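PDB 6DLM: Dhd127_b from Synthetic construct, which forms one helical-hairpin subunit of a computationally designed coiled-coil heterodimer, pairing with the designed partner Dhd127_a. Local coordinates for residues I60-Q63 / S64-V68; D41-E44 / R45-L49; K9-L12 / D13-H17. All blocks are in the same frame, centred on the assembly; numbering follows the deposited sequence.

Contact 1. Residues I60-Q63 / S64-V68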
# COMPACT_ATOMS: atom_id res chain seq x y z
N ILE B 60 -3.22 4.58 -6.72
CA ILE B 60 -3.58 4.30 -5.34
C ILE B 60 -3.73 5.61 -4.56
O ILE B 60 -4.67 5.76 -3.81
CB ILE B 60 -2.53 3.43 -4.64
CG1 ILE B 60 -2.64 1.98 -5.12
CG2 ILE B 60 -2.69 3.51 -3.14
CD1 ILE B 60 -1.39 1.18 -4.89
N ARG B 61 -2.81 6.54 -4.75
CA ARG B 61 -2.92 7.82 -4.06
C ARG B 61 -4.19 8.57 -4.49
O ARG B 61 -4.90 9.08 -3.66
CB ARG B 61 -1.66 8.66 -4.31
CG ARG B 61 -1.85 10.16 -4.17
CD ARG B 61 -2.06 10.61 -2.75
NE ARG B 61 -0.90 10.38 -1.89
CZ ARG B 61 -0.86 10.69 -0.60
NH1 ARG B 61 -1.90 11.25 -0.03
NH2 ARG B 61 0.22 10.44 0.11
N ARG B 62 -4.48 8.60 -5.78
CA ARG B 62 -5.70 9.28 -6.21
C ARG B 62 -6.96 8.64 -5.61
O ARG B 62 -7.82 9.34 -5.11
CB ARG B 62 -5.82 9.29 -7.73
CG ARG B 62 -7.08 9.96 -8.23
CD ARG B 62 -7.24 9.84 -9.73
NE ARG B 62 -7.69 8.51 -10.12
CZ ARG B 62 -8.94 8.11 -10.03
NH1 ARG B 62 -9.86 8.93 -9.56
NH2 ARG B 62 -9.28 6.88 -10.39
N GLN B 63 -7.07 7.31 -5.66
CA GLN B 63 -8.23 6.64 -5.09
C GLN B 63 -8.35 6.83 -3.57
O GLN B 63 -9.42 7.09 -3.07
CB GLN B 63 -8.22 5.15 -5.40
CG GLN B 63 -8.49 4.86 -6.86
CD GLN B 63 -8.65 3.38 -7.15
OE1 GLN B 63 -8.96 2.59 -6.27
NE2 GLN B 63 -8.44 3.01 -8.40
N SER B 64 -7.24 6.68 -2.87
CA SER B 64 -7.23 6.85 -1.43
C SER B 64 -7.65 8.27 -1.03
O SER B 64 -8.48 8.43 -0.15
CB SER B 64 -5.84 6.57 -0.88
OG SER B 64 -5.76 6.85 0.49
N ASP B 65 -7.13 9.27 -1.71
CA ASP B 65 -7.50 10.65 -1.41
C ASP B 65 -9.01 10.83 -1.58
O ASP B 65 -9.65 11.46 -0.75
CB ASP B 65 -6.79 11.61 -2.36
CG ASP B 65 -5.33 11.84 -2.00
OD1 ASP B 65 -4.88 11.33 -0.96
OD2 ASP B 65 -4.65 12.56 -2.75
N ARG B 66 -9.57 10.26 -2.63
CA ARG B 66 -11.01 10.35 -2.87
C ARG B 66 -11.81 9.64 -1.78
O ARG B 66 -12.79 10.17 -1.28
CB ARG B 66 -11.34 9.77 -4.23
CG ARG B 66 -12.82 9.71 -4.53
CD ARG B 66 -13.27 8.27 -4.72
NE ARG B 66 -12.81 7.71 -5.98
CZ ARG B 66 -12.38 6.46 -6.14
NH1 ARG B 66 -12.16 5.68 -5.09
NH2 ARG B 66 -12.16 6.00 -7.35
N ASN B 67 -11.38 8.44 -1.40
CA ASN B 67 -12.05 7.69 -0.34
C ASN B 67 -11.99 8.42 1.00
O ASN B 67 -12.94 8.42 1.75
CB ASN B 67 -11.45 6.29 -0.20
CG ASN B 67 -11.72 5.43 -1.41
OD1 ASN B 67 -12.49 5.80 -2.28
ND2 ASN B 67 -11.08 4.28 -1.47
N VAL B 68 -10.85 9.04 1.29
CA VAL B 68 -10.72 9.82 2.51
C VAL B 68 -11.70 11.00 2.51
O VAL B 68 -12.31 11.28 3.52
CB VAL B 68 -9.28 10.32 2.68
CG1 VAL B 68 -9.21 11.35 3.79
CG2 VAL B 68 -8.37 9.13 2.96
O HOH W 1 -11.09 2.84 -4.46
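Arg-61 and Asp-65 meet one turn apart on unbroken alpha-helix, where the amides of Ser-64, Asp-65, Arg-66 and Asn-67 bond back to the carbonyls of Ile-60, Arg-61, Arg-62 and Gln-63. The side chains of Arg-61 and Asp-65 form an i to i+4 salt bridge. Arg-61 NH1 lies 3.1 Å from Asp-65 OD1 and reaches the syn lone pair of that oxygen. The oxygen sits at the edge of the guanidinium, near its plane. The one bond between the two side chains joins NH1 to OD1; the two planes stand 59° apart. Bends at chi2 (71°) and chi3 (64°) bring Arg-61 CD alongside the carboxylate, 3.2 Å from Asp-65 OD2. Arg-61 NH2 has another acidic partner, Glu-23 of the chain of Dhd127_a.

A second cluster forms around Arg-66. Its guanidinium lies alongside the Gln-63 side chain, and Gln-63 CA sits over one face. Arg-66 NH1 donates to Asn-67 OD1 at 2.8 Å; the oxygen lies in the guanidinium plane, while NH1 is tilted out of the Asn-67 carbonyl plane. Water 1 receives a bond from Arg-66 NH1 at 3.1 Å and donates one to Gln-63 OE1 at 2.8 Å. Asn-67 ND2 adds a weak third bond to the same water. Gln-63 NE2 bonds Glu-59, which also pairs with Arg-62 and probably eases the proximity of the Arg-62 and Arg-66 guanidinium groups.

The contact lies on helix 44-75, where Ile-60 and Asn-67 face helix 7-37 and pack on its Leu-21 and Leu-18 respectively, while Ile-60, Arg-61 and Ser-64 pack against Val-19 of the chain of Dhd127_a.

Contact 2. Residues D41-E44 / R45-L49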
# COMPACT_ATOMS: atom_id res chain seq x y z
N ASP B 41 21.86 -10.59 -13.12
CA ASP B 41 22.77 -10.04 -14.10
C ASP B 41 22.15 -8.87 -14.91
O ASP B 41 22.86 -7.95 -15.27
CB ASP B 41 23.30 -11.13 -15.03
CG ASP B 41 24.08 -12.19 -14.28
OD1 ASP B 41 23.96 -13.38 -14.64
OD2 ASP B 41 24.81 -11.84 -13.32
N SER B 42 20.85 -8.94 -15.17
CA SER B 42 20.19 -7.91 -15.93
C SER B 42 19.12 -7.20 -15.10
O SER B 42 18.45 -7.83 -14.30
CB SER B 42 19.54 -8.51 -17.17
OG SER B 42 18.50 -7.68 -17.68
N VAL B 43 19.02 -5.89 -15.25
CA VAL B 43 18.00 -5.13 -14.55
C VAL B 43 16.75 -4.74 -15.39
O VAL B 43 15.98 -3.91 -14.94
CB VAL B 43 18.58 -3.85 -13.92
CG1 VAL B 43 19.48 -4.19 -12.76
CG2 VAL B 43 19.34 -3.05 -14.97
N GLU B 44 16.56 -5.32 -16.56
CA GLU B 44 15.41 -4.92 -17.34
C GLU B 44 14.09 -5.20 -16.63
O GLU B 44 13.22 -4.34 -16.60
CB GLU B 44 15.44 -5.60 -18.72
CG GLU B 44 16.67 -5.23 -19.53
CD GLU B 44 16.64 -5.77 -20.94
OE1 GLU B 44 15.55 -6.07 -21.44
OE2 GLU B 44 17.71 -5.87 -21.56
N ARG B 45 13.93 -6.40 -16.09
CA ARG B 45 12.69 -6.72 -15.37
C ARG B 45 12.50 -5.86 -14.12
O ARG B 45 11.45 -5.30 -13.92
CB ARG B 45 12.68 -8.20 -15.00
CG ARG B 45 11.46 -8.62 -14.20
CD ARG B 45 10.17 -8.37 -14.94
NE ARG B 45 9.04 -8.97 -14.24
CZ ARG B 45 7.79 -8.96 -14.67
NH1 ARG B 45 7.48 -8.37 -15.81
NH2 ARG B 45 6.85 -9.55 -13.94
N VAL B 46 13.54 -5.71 -13.31
CA VAL B 46 13.39 -4.88 -12.12
C VAL B 46 13.07 -3.43 -12.48
O VAL B 46 12.27 -2.81 -11.81
CB VAL B 46 14.61 -4.95 -11.17
CG1 VAL B 46 14.67 -6.29 -10.46
CG2 VAL B 46 15.90 -4.65 -11.91
N ARG B 47 13.69 -2.87 -13.52
CA ARG B 47 13.39 -1.51 -13.93
C ARG B 47 11.93 -1.41 -14.36
O ARG B 47 11.28 -0.42 -14.09
CB ARG B 47 14.31 -1.06 -15.07
CG ARG B 47 15.70 -0.66 -14.61
CD ARG B 47 15.68 0.63 -13.79
NE ARG B 47 17.03 1.08 -13.49
CZ ARG B 47 17.33 2.06 -12.65
NH1 ARG B 47 16.38 2.72 -12.01
NH2 ARG B 47 18.60 2.39 -12.46
N GLU B 48 11.43 -2.43 -15.07
CA GLU B 48 10.03 -2.44 -15.47
C GLU B 48 9.09 -2.52 -14.25
O GLU B 48 8.06 -1.88 -14.24
CB GLU B 48 9.75 -3.57 -16.45
CG GLU B 48 8.28 -3.79 -16.77
CD GLU B 48 7.61 -2.60 -17.45
OE1 GLU B 48 6.38 -2.63 -17.59
OE2 GLU B 48 8.32 -1.66 -17.85
N LEU B 49 9.46 -3.32 -13.25
CA LEU B 49 8.66 -3.41 -12.02
C LEU B 49 8.60 -2.06 -11.30
O LEU B 49 7.57 -1.70 -10.75
CB LEU B 49 9.19 -4.48 -11.08
CG LEU B 49 9.07 -5.91 -11.61
CD1 LEU B 49 9.90 -6.87 -10.78
CD2 LEU B 49 7.62 -6.33 -11.67
O HOH W 2 15.88 -7.82 -13.53
O HOH W 3 15.76 -8.56 -16.77
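The first turn of helix 44-75 begins here, with Val-43 at the N-cap position and packed against Val-46. Val-43 O accepts from Arg-47 N at 2.9 Å, and Glu-44 O accepts from Glu-48 N at 3.0 Å. The side chains of Val-43 and Val-46 meet through one methyl. Val-46 CG2 lies 3.4 Å from Val-43 CB, tighter than usual for two carbons, and also faces Val-43 CG1. In Val-46, chi1 of -72° places CG1 anti to the carbonyl carbon and leaves CG2 between the backbone N and that carbon. Val-46 CG2 comes within 3.1 Å of Val-43 O.

Waters take up amides at the helix start. Water 2 donates to Ser-42 O at 2.7 Å and accepts from Val-46 N at 3.2 Å. Water 3 accepts from Arg-45 N at 2.9 Å and also bonds Ser-42 OG. The serine therefore serves two amides of the first turn indirectly.

The longer side chains find partners further off. Arg-45 pairs with Glu-31 of helix 7-37, and Leu-49 CD2 lies over one face of its guanidinium. Arg-47 CB and CG cover Val-43 O, while its NH2 pairs with Glu-37 of the chain of Dhd127_a. Val-46 packs on Leu-32 and Ile-35 of helix 7-37 in its own chain. This is the N-terminal end of the second helix of a helical hairpin, with water accepting from two of its first amides.

Contact 3. Residues K9-L12 / D13-H17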
# COMPACT_ATOMS: atom_id res chain seq x y z
N LYS B 9 -21.89 0.68 2.54
CA LYS B 9 -21.49 -0.36 1.60
C LYS B 9 -20.70 0.26 0.43
O LYS B 9 -19.70 -0.31 0.03
CB LYS B 9 -22.73 -1.12 1.10
CG LYS B 9 -22.45 -2.36 0.25
CD LYS B 9 -21.64 -3.42 0.96
CE LYS B 9 -21.64 -4.75 0.22
NZ LYS B 9 -21.17 -4.67 -1.19
N ASP B 10 -21.11 1.41 -0.08
CA ASP B 10 -20.37 2.03 -1.17
C ASP B 10 -18.92 2.34 -0.76
O ASP B 10 -18.01 2.12 -1.54
CB ASP B 10 -21.03 3.33 -1.59
CG ASP B 10 -22.18 3.14 -2.56
OD1 ASP B 10 -22.41 2.01 -3.03
OD2 ASP B 10 -22.84 4.14 -2.85
N ILE B 11 -18.74 2.88 0.43
CA ILE B 11 -17.40 3.16 0.93
C ILE B 11 -16.57 1.89 1.09
O ILE B 11 -15.41 1.85 0.69
CB ILE B 11 -17.47 3.81 2.31
CG1 ILE B 11 -17.93 5.26 2.19
CG2 ILE B 11 -16.12 3.73 3.00
CD1 ILE B 11 -18.49 5.80 3.49
N LEU B 12 -17.15 0.87 1.69
CA LEU B 12 -16.47 -0.40 1.87
C LEU B 12 -16.11 -1.04 0.52
O LEU B 12 -15.01 -1.55 0.36
CB LEU B 12 -17.32 -1.35 2.70
CG LEU B 12 -17.59 -0.88 4.12
CD1 LEU B 12 -18.54 -1.83 4.83
CD2 LEU B 12 -16.29 -0.73 4.89
N ASP B 13 -17.02 -0.99 -0.44
CA ASP B 13 -16.73 -1.54 -1.76
C ASP B 13 -15.53 -0.82 -2.39
O ASP B 13 -14.65 -1.45 -2.93
CB ASP B 13 -17.93 -1.40 -2.69
CG ASP B 13 -19.10 -2.27 -2.27
OD1 ASP B 13 -18.93 -3.11 -1.38
OD2 ASP B 13 -20.19 -2.10 -2.84
N SER B 14 -15.53 0.50 -2.30
CA SER B 14 -14.43 1.30 -2.82
C SER B 14 -13.11 0.98 -2.09
O SER B 14 -12.08 0.87 -2.72
CB SER B 14 -14.77 2.78 -2.70
OG SER B 14 -13.85 3.57 -3.42
N GLN B 15 -13.17 0.83 -0.78
CA GLN B 15 -11.99 0.47 0.00
C GLN B 15 -11.45 -0.90 -0.40
O GLN B 15 -10.26 -1.06 -0.57
CB GLN B 15 -12.32 0.44 1.49
CG GLN B 15 -12.46 1.81 2.13
CD GLN B 15 -11.12 2.45 2.39
OE1 GLN B 15 -10.73 3.39 1.72
NE2 GLN B 15 -10.40 1.92 3.36
N GLU B 16 -12.33 -1.88 -0.57
CA GLU B 16 -11.91 -3.22 -0.99
C GLU B 16 -11.26 -3.18 -2.38
O GLU B 16 -10.26 -3.84 -2.60
CB GLU B 16 -13.07 -4.19 -0.97
CG GLU B 16 -13.79 -4.24 0.37
CD GLU B 16 -13.24 -5.29 1.30
OE1 GLU B 16 -14.01 -5.78 2.15
OE2 GLU B 16 -12.05 -5.63 1.18
N HIS B 17 -11.82 -2.40 -3.28
CA HIS B 17 -11.22 -2.25 -4.59
C HIS B 17 -9.82 -1.64 -4.44
O HIS B 17 -8.89 -2.10 -5.07
CB HIS B 17 -12.08 -1.34 -5.45
CG HIS B 17 -11.52 -1.10 -6.82
ND1 HIS B 17 -11.71 -1.97 -7.86
CD2 HIS B 17 -10.79 -0.08 -7.31
CE1 HIS B 17 -11.11 -1.50 -8.94
NE2 HIS B 17 -10.54 -0.35 -8.63
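Lys-9 and Asp-13 form an i to i+4 salt bridge along helix 7-37, the first helix of the hairpin. Lys-9 NZ donates to Asp-13 OD1 at 2.7 Å, on the syn lone pair of OD1. A weak second bond runs from the same ammonium to Asp-13 OD2 at 3.2 Å. Both carboxylate oxygens thus share one donor. Bends at chi2 (60°) and chi4 (56°) curl the lysine chain round to bring NZ to the acid.

The backbone is satisfied in the usual helical way. Asp-13 N, Ser-14 N, Gln-15 N and Glu-16 N donate to the carbonyls of Lys-9, Asp-10, Ile-11 and Leu-12.

Several other polar side chains have partners beyond the segment. Ser-14 OG bonds Asn-67 OD1 on helix 44-75, and Gln-15 OE1 takes a weak bond from Asn-67 ND2. Gln-15 NE2 bonds His-67 of the chain of Dhd127_a, and Glu-16 OE1 pairs with Arg-71 of that chain.

Within the helix, Gln-15 CG lies 3.3 Å from Ile-11 O, and Glu-16 CG comes to 3.0 Å from Leu-12 O.

How the contacts relate
From the N terminus the chain enters contact 3 on helix 7-37, then passes the loop to contact 2, where helix 44-75 begins. Contact 1 lies further along that second helix. Each contact is local and closes no long loop. They run in series and none nests in or crosses another. The hairpin fold brings contacts 1 and 3 together, with centres 12 Å apart. They touch at Asn-67 and Ser-14, and at Gln-63 and His-17, tying the two helices together toward the end of the hairpin away from its loop. Contact 2 stands at the turn of the hairpin, its centre 29 Å from that of contact 1 and 34 Å from that of contact 3.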